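PDB 3SDO: nitrilotriacetate monooxygenase from Burkholderia pseudomallei, which probably acts as a flavin-dependent monooxygenase of the NtaA/SnaA/DszA family, using reduced FMN and molecular oxygen to oxidise its substrate. Local coordinates for residues E78-S81 against L82-L86; G240-F243 against D244-R247; L294-P297 against R298-L301. All blocks are in the same frame, centred on the assembly; numbering follows the deposited sequence.

Contact 1: residues E78-S81 against L82-L86; sequences EPIS and LLSAL
Ile80 and Ser84 meet one turn apart near the start of helix 79-88, where the carbonyl of Ile80 is gripped twice. Ser84 N donates to Ile80 O at 3.0 Å as the ordinary helix bond, rather bent. Ser84 OG donates to the same Ile80 O at 2.7 Å. The two donors arrive from opposite faces of the carbonyl plane. Ser84 can do this because its OG lies beside its own backbone N (chi1 -66°), which hangs the hydroxyl back over the preceding turn. The routine helix bonds run alongside: Leu82 N to Glu78 O, Leu83 N to Pro79 O, and Ala85 N to Ser81 O.

The first-turn amides have no earlier carbonyls to serve them, and Glu78 fills that role with its carboxylate. Ser81 N reaches Glu78 OE1 at 2.9 Å, on the syn side and almost straight at 169°; Ile80 N reaches Glu78 OE2 at 3.0 Å from above the carboxylate plane. Ser81 OG sits 2.8 Å from Glu78 OE1 and 2.9 Å from Glu78 O, its proton unassigned, and bonds to Ser115 OG of the second subunit. That hydroxyl also bonds Glu78 N, and Gln112 of the second subunit meets Glu78 OE2, tying the cap into the dimer interface. These polar atoms are buried, and the helix-start amides would probably stabilise a negative charge on Glu78.

Leu82 and Leu83 pack on Ile59 of strand 56-59. This is an N-capped helix covering the parallel barrel of a luciferase-like monooxygenase, its Pro79 beside the predicted FMN-binding residue Asp61.

Contact 2: residues G240-F243 against D244-R247; sequences GSTF and DEAR
Thr242 and Glu245 form a capping box where the chain leaves strand 235-238 and enters helix 243-259, at the surface of the luciferase-like barrel. The two side chains serve each other's backbone. Glu245 N donates to Thr242 OG1 at 3.2 Å, nearly straight, and in return Thr242 N donates to Glu245 OE1 at 3.1 Å, striking the carboxylate from above its plane, 45° out of it. The threonine hydroxyl sits between its own backbone N and carbonyl carbon (chi1 63°), which aims OG1 at the first turn, and the glutamate chain is extended beyond CG to reach back past it. A water bridges Gly240 O and Glu245 OE1, donating to both. Ala246 N to Thr242 O and Arg247 N to Phe243 O continue the helix.

On another side of the turn Phe243 and Arg247 run side by side, pointing the same way. Phe243 CZ lies over one face of the guanidinium, 3.8 Å above its plane and toward the rim, with the two planes 54° apart. The Phe243 ring also meets Trp385 edge-to-face and makes a cation-pi contact with Arg384, while Arg247 NH2 has a long, weak ion pair with Glu388.

Glu245 OE1 thus takes two donors, an amide and a water, and its likely negative charge lies at the helix N-terminus, where it would be expected to interact favourably with the helix dipole.

Contact 3: residues L294-P297 against R298-L301; sequences LLSP and REAL
A capping box opens helix 297-307, with Ser296 as N-cap and Glu299 as its partner in the first turn, at the end of the loop that follows helix 281-292. Ser296 N donates to Glu299 OE2 at 3.3 Å and 168°, from above the carboxylate plane. The return bond, Glu299 N to Ser296 OG, is also 3.3 Å but weak. Ser296 OG also lies 3.1 Å from Glu299 OE2, and its one proton has another acceptor within reach.

The carboxylate has further holders: Asn24 donates to Glu299 OE1, and Lys27 makes a salt bridge with Glu299 OE2, which pins the acid between its own helix start and the segment carrying Asn24 and Lys27. That lysine probably helps keep the glutamate charged. Ala300 N to Ser296 O and Leu301 N to Pro297 O carry the helix on. Pro297, whose ring packs on Arg352 and Tyr356 of helix 351-363, occupies the first helical position, where the lack of an amide hydrogen costs no helix bond.

Leu295 lies against the same turn, swung there by CG standing opposite its backbone N (chi1 -157°): its CD2 touches Ala300 CB at 4.1 Å, and its CD1 rests 3.5 Å from Glu299 CB.

All three contacts are helix starts, each N-capped by a side chain, but they stand well apart: centres are about 32 Å apart between contacts 1 and 2, about 33 Å between contacts 1 and 3, and about 28 Å between contacts 2 and 3, with no touching atoms. Contacts 1 and 2 lie on opposite sides of the chain's centre. Contact 1 is the closest to the predicted FMN site, its Pro79 side chain about 3 Å from that of Asp61, and it alone reaches the second subunit. In contact 2, the Ser241 side chain is about 8 Å from that of Ser221, another predicted FMN residue, whereas contact 3 lies away from these sites.

Contact 1: residues E78-S81 against L82-L86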
loop_
_atom_site.group_PDB
_atom_site.type_symbol
_atom_site.label_atom_id
_atom_site.label_comp_id
_atom_site.label_asym_id
_atom_site.label_seq_id
_atom_site.Cartn_x
_atom_site.Cartn_y
_atom_site.Cartn_z
ATOM N N GLU A 78 -3.998 2.104 4.550
ATOM C CA GLU A 78 -3.853 2.388 3.129
ATOM C C GLU A 78 -3.775 1.030 2.377
ATOM O O GLU A 78 -3.175 0.074 2.894
ATOM C CB GLU A 78 -2.623 3.274 2.917
ATOM C CG GLU A 78 -2.323 3.609 1.480
ATOM C CD GLU A 78 -1.640 2.487 0.737
ATOM O OE1 GLU A 78 -0.899 1.688 1.364
ATOM O OE2 GLU A 78 -1.838 2.428 -0.490
ATOM N N PRO A 79 -4.412 0.917 1.177
ATOM C CA PRO A 79 -4.586 -0.431 0.592
ATOM C C PRO A 79 -3.348 -1.196 0.118
ATOM O O PRO A 79 -3.298 -2.397 0.327
ATOM C CB PRO A 79 -5.530 -0.192 -0.588
ATOM C CG PRO A 79 -6.284 1.061 -0.203
ATOM C CD PRO A 79 -5.217 1.908 0.457
ATOM N N ILE A 80 -2.370 -0.552 -0.522
ATOM C CA ILE A 80 -1.199 -1.301 -1.018
ATOM C C ILE A 80 -0.441 -1.908 0.163
ATOM O O ILE A 80 -0.094 -3.096 0.127
ATOM C CB ILE A 80 -0.256 -0.443 -1.866
ATOM C CG1 ILE A 80 -0.956 0.010 -3.141
ATOM C CG2 ILE A 80 1.077 -1.197 -2.179
ATOM C CD1 ILE A 80 -1.253 -1.130 -4.125
ATOM N N SER A 81 -0.166 -1.091 1.186
ATOM C CA SER A 81 0.482 -1.577 2.393
ATOM C C SER A 81 -0.333 -2.696 3.063
ATOM O O SER A 81 0.208 -3.750 3.393
ATOM C CB SER A 81 0.746 -0.455 3.412
ATOM O OG SER A 81 -0.421 0.298 3.721
ATOM N N LEU A 82 -1.626 -2.469 3.271
ATOM C CA LEU A 82 -2.449 -3.473 3.960
ATOM C C LEU A 82 -2.490 -4.790 3.177
ATOM O O LEU A 82 -2.303 -5.873 3.746
ATOM C CB LEU A 82 -3.875 -2.933 4.218
ATOM C CG LEU A 82 -4.883 -3.913 4.859
ATOM C CD1 LEU A 82 -4.449 -4.434 6.219
ATOM C CD2 LEU A 82 -6.273 -3.257 4.951
ATOM N N LEU A 83 -2.715 -4.702 1.871
ATOM C CA LEU A 83 -2.873 -5.898 1.059
ATOM C C LEU A 83 -1.562 -6.687 0.934
ATOM O O LEU A 83 -1.571 -7.926 0.893
ATOM C CB LEU A 83 -3.423 -5.518 -0.317
ATOM C CG LEU A 83 -4.914 -5.137 -0.295
ATOM C CD1 LEU A 83 -5.332 -4.599 -1.676
ATOM C CD2 LEU A 83 -5.815 -6.314 0.115
ATOM N N SER A 84 -0.442 -5.970 0.940
ATOM C CA SER A 84 0.868 -6.587 0.802
ATOM C C SER A 84 1.211 -7.377 2.078
ATOM O O SER A 84 1.712 -8.492 2.016
ATOM C CB SER A 84 1.927 -5.512 0.522
ATOM O OG SER A 84 1.727 -4.881 -0.740
ATOM N N ALA A 85 0.907 -6.787 3.237
ATOM C CA ALA A 85 1.043 -7.471 4.526
ATOM C C ALA A 85 0.093 -8.705 4.614
ATOM O O ALA A 85 0.504 -9.766 5.049
ATOM C CB ALA A 85 0.801 -6.462 5.693
ATOM N N LEU A 86 -1.159 -8.558 4.179
ATOM C CA LEU A 86 -2.124 -9.657 4.193
ATOM C C LEU A 86 -1.707 -10.816 3.260
ATOM O O LEU A 86 -1.921 -11.993 3.596
ATOM C CB LEU A 86 -3.543 -9.174 3.799
ATOM C CG LEU A 86 -4.275 -8.313 4.841
ATOM C CD1 LEU A 86 -5.603 -7.883 4.301
ATOM C CD2 LEU A 86 -4.446 -9.061 6.157
#

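Contact 2: residues G240-F243 against D244-R247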
loop_
_atom_site.group_PDB
_atom_site.type_symbol
_atom_site.label_atom_id
_atom_site.label_comp_id
_atom_site.label_asym_id
_atom_site.label_seq_id
_atom_site.Cartn_x
_atom_site.Cartn_y
_atom_site.Cartn_z
ATOM N N GLY A 240 -26.491 -1.093 -2.934
ATOM C CA GLY A 240 -27.804 -0.487 -2.703
ATOM C C GLY A 240 -28.908 -0.850 -3.681
ATOM O O GLY A 240 -30.054 -0.371 -3.545
ATOM N N SER A 241 -28.611 -1.712 -4.651
ATOM C CA SER A 241 -29.609 -1.992 -5.680
ATOM C C SER A 241 -30.673 -2.954 -5.166
ATOM O O SER A 241 -30.375 -3.863 -4.379
ATOM C CB SER A 241 -28.946 -2.546 -6.939
ATOM O OG SER A 241 -28.059 -1.558 -7.452
ATOM N N THR A 242 -31.910 -2.720 -5.591
ATOM C CA THR A 242 -32.968 -3.721 -5.494
ATOM C C THR A 242 -32.662 -4.789 -6.544
ATOM O O THR A 242 -31.783 -4.599 -7.384
ATOM C CB THR A 242 -34.335 -3.133 -5.834
ATOM O OG1 THR A 242 -34.335 -2.680 -7.198
ATOM C CG2 THR A 242 -34.704 -1.968 -4.898
ATOM N N PHE A 243 -33.389 -5.897 -6.503
ATOM C CA PHE A 243 -33.261 -6.949 -7.517
ATOM C C PHE A 243 -33.484 -6.403 -8.946
ATOM O O PHE A 243 -32.678 -6.630 -9.835
ATOM C CB PHE A 243 -34.252 -8.075 -7.213
ATOM C CG PHE A 243 -34.412 -9.057 -8.325
ATOM C CD1 PHE A 243 -35.496 -8.983 -9.181
ATOM C CD2 PHE A 243 -33.473 -10.059 -8.517
ATOM C CE1 PHE A 243 -35.651 -9.904 -10.237
ATOM C CE2 PHE A 243 -33.612 -10.973 -9.569
ATOM C CZ PHE A 243 -34.720 -10.885 -10.428
ATOM N N ASP A 244 -34.572 -5.669 -9.151
ATOM C CA ASP A 244 -34.909 -5.154 -10.489
ATOM C C ASP A 244 -33.814 -4.227 -11.025
ATOM O O ASP A 244 -33.439 -4.289 -12.198
ATOM C CB ASP A 244 -36.239 -4.398 -10.431
ATOM C CG ASP A 244 -37.434 -5.316 -10.335
ATOM O OD1 ASP A 244 -37.390 -6.441 -10.854
ATOM O OD2 ASP A 244 -38.443 -4.882 -9.780
ATOM N N GLU A 245 -33.310 -3.369 -10.150
ATOM C CA GLU A 245 -32.184 -2.496 -10.478
ATOM C C GLU A 245 -30.926 -3.269 -10.848
ATOM O O GLU A 245 -30.268 -2.962 -11.847
ATOM C CB GLU A 245 -31.862 -1.600 -9.300
ATOM C CG GLU A 245 -32.869 -0.478 -9.157
ATOM C CD GLU A 245 -32.627 0.347 -7.928
ATOM O OE1 GLU A 245 -31.778 -0.042 -7.100
ATOM O OE2 GLU A 245 -33.273 1.393 -7.802
ATOM N N ALA A 246 -30.621 -4.290 -10.056
ATOM C CA ALA A 246 -29.430 -5.124 -10.286
ATOM C C ALA A 246 -29.529 -5.862 -11.608
ATOM O O ALA A 246 -28.550 -6.006 -12.331
ATOM C CB ALA A 246 -29.257 -6.104 -9.151
ATOM N N ARG A 247 -30.727 -6.316 -11.936
ATOM C CA ARG A 247 -30.934 -7.023 -13.174
ATOM C C ARG A 247 -30.725 -6.097 -14.379
ATOM O O ARG A 247 -30.141 -6.491 -15.385
ATOM C CB ARG A 247 -32.332 -7.587 -13.170
ATOM C CG ARG A 247 -32.673 -8.364 -14.360
ATOM C CD ARG A 247 -34.053 -8.948 -14.163
ATOM N NE ARG A 247 -34.064 -10.338 -14.536
ATOM C CZ ARG A 247 -35.137 -11.117 -14.470
ATOM N NH1 ARG A 247 -36.306 -10.627 -14.034
ATOM N NH2 ARG A 247 -35.030 -12.381 -14.850
HETATM O O HOH W 1 -31.907 0.898 -4.767
#

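Contact 3: residues L294-P297 against R298-L301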
loop_
_atom_site.group_PDB
_atom_site.type_symbol
_atom_site.label_atom_id
_atom_site.label_comp_id
_atom_site.label_asym_id
_atom_site.label_seq_id
_atom_site.Cartn_x
_atom_site.Cartn_y
_atom_site.Cartn_z
ATOM N N LEU A 294 -27.080 0.200 16.752
ATOM C CA LEU A 294 -25.734 0.769 16.681
ATOM C C LEU A 294 -25.787 2.290 16.475
ATOM O O LEU A 294 -24.891 3.012 16.910
ATOM C CB LEU A 294 -24.941 0.129 15.539
ATOM C CG LEU A 294 -24.582 -1.356 15.715
ATOM C CD1 LEU A 294 -23.731 -1.840 14.557
ATOM C CD2 LEU A 294 -23.873 -1.613 17.022
ATOM N N LEU A 295 -26.839 2.758 15.812
ATOM C CA LEU A 295 -27.174 4.186 15.799
ATOM C C LEU A 295 -27.990 4.494 17.056
ATOM O O LEU A 295 -29.060 3.899 17.256
ATOM C CB LEU A 295 -28.008 4.496 14.547
ATOM C CG LEU A 295 -28.026 5.918 14.019
ATOM C CD1 LEU A 295 -26.653 6.356 13.633
ATOM C CD2 LEU A 295 -28.951 6.004 12.817
ATOM N N SER A 296 -27.521 5.422 17.891
ATOM C CA SER A 296 -28.304 5.857 19.059
ATOM C C SER A 296 -29.531 6.677 18.593
ATOM O O SER A 296 -29.551 7.173 17.472
ATOM C CB SER A 296 -27.462 6.726 20.005
ATOM O OG SER A 296 -27.088 7.951 19.370
ATOM N N PRO A 297 -30.546 6.818 19.452
ATOM C CA PRO A 297 -31.686 7.676 19.099
ATOM C C PRO A 297 -31.281 9.098 18.685
ATOM O O PRO A 297 -31.752 9.599 17.662
ATOM C CB PRO A 297 -32.529 7.665 20.363
ATOM C CG PRO A 297 -32.294 6.304 20.937
ATOM C CD PRO A 297 -30.843 5.982 20.634
ATOM N N ARG A 298 -30.378 9.708 19.434
ATOM C CA ARG A 298 -29.898 11.035 19.086
ATOM C C ARG A 298 -29.316 11.112 17.668
ATOM O O ARG A 298 -29.523 12.108 16.962
ATOM C CB ARG A 298 -28.829 11.488 20.064
ATOM C CG ARG A 298 -28.246 12.853 19.727
ATOM C CD ARG A 298 -27.158 13.229 20.684
ATOM N NE ARG A 298 -27.698 13.315 22.038
ATOM C CZ ARG A 298 -28.241 14.397 22.592
ATOM N NH1 ARG A 298 -28.337 15.552 21.929
ATOM N NH2 ARG A 298 -28.691 14.321 23.839
ATOM N N GLU A 299 -28.545 10.092 17.282
ATOM C CA GLU A 299 -27.902 10.092 15.971
ATOM C C GLU A 299 -28.939 9.918 14.876
ATOM O O GLU A 299 -28.868 10.584 13.834
ATOM C CB GLU A 299 -26.853 8.998 15.862
ATOM C CG GLU A 299 -25.528 9.301 16.548
ATOM C CD GLU A 299 -24.615 8.085 16.511
ATOM O OE1 GLU A 299 -23.768 8.006 15.576
ATOM O OE2 GLU A 299 -24.800 7.186 17.365
ATOM N N ALA A 300 -29.895 9.029 15.108
ATOM C CA ALA A 300 -31.049 8.912 14.227
ATOM C C ALA A 300 -31.757 10.259 14.040
ATOM O O ALA A 300 -32.026 10.658 12.917
ATOM C CB ALA A 300 -32.008 7.866 14.742
ATOM N N LEU A 301 -32.034 10.965 15.133
ATOM C CA LEU A 301 -32.695 12.291 15.057
ATOM C C LEU A 301 -31.846 13.415 14.395
ATOM O O LEU A 301 -32.381 14.259 13.671
ATOM C CB LEU A 301 -33.130 12.754 16.452
ATOM C CG LEU A 301 -34.154 11.917 17.217
ATOM C CD1 LEU A 301 -34.465 12.566 18.579
ATOM C CD2 LEU A 301 -35.411 11.759 16.410
#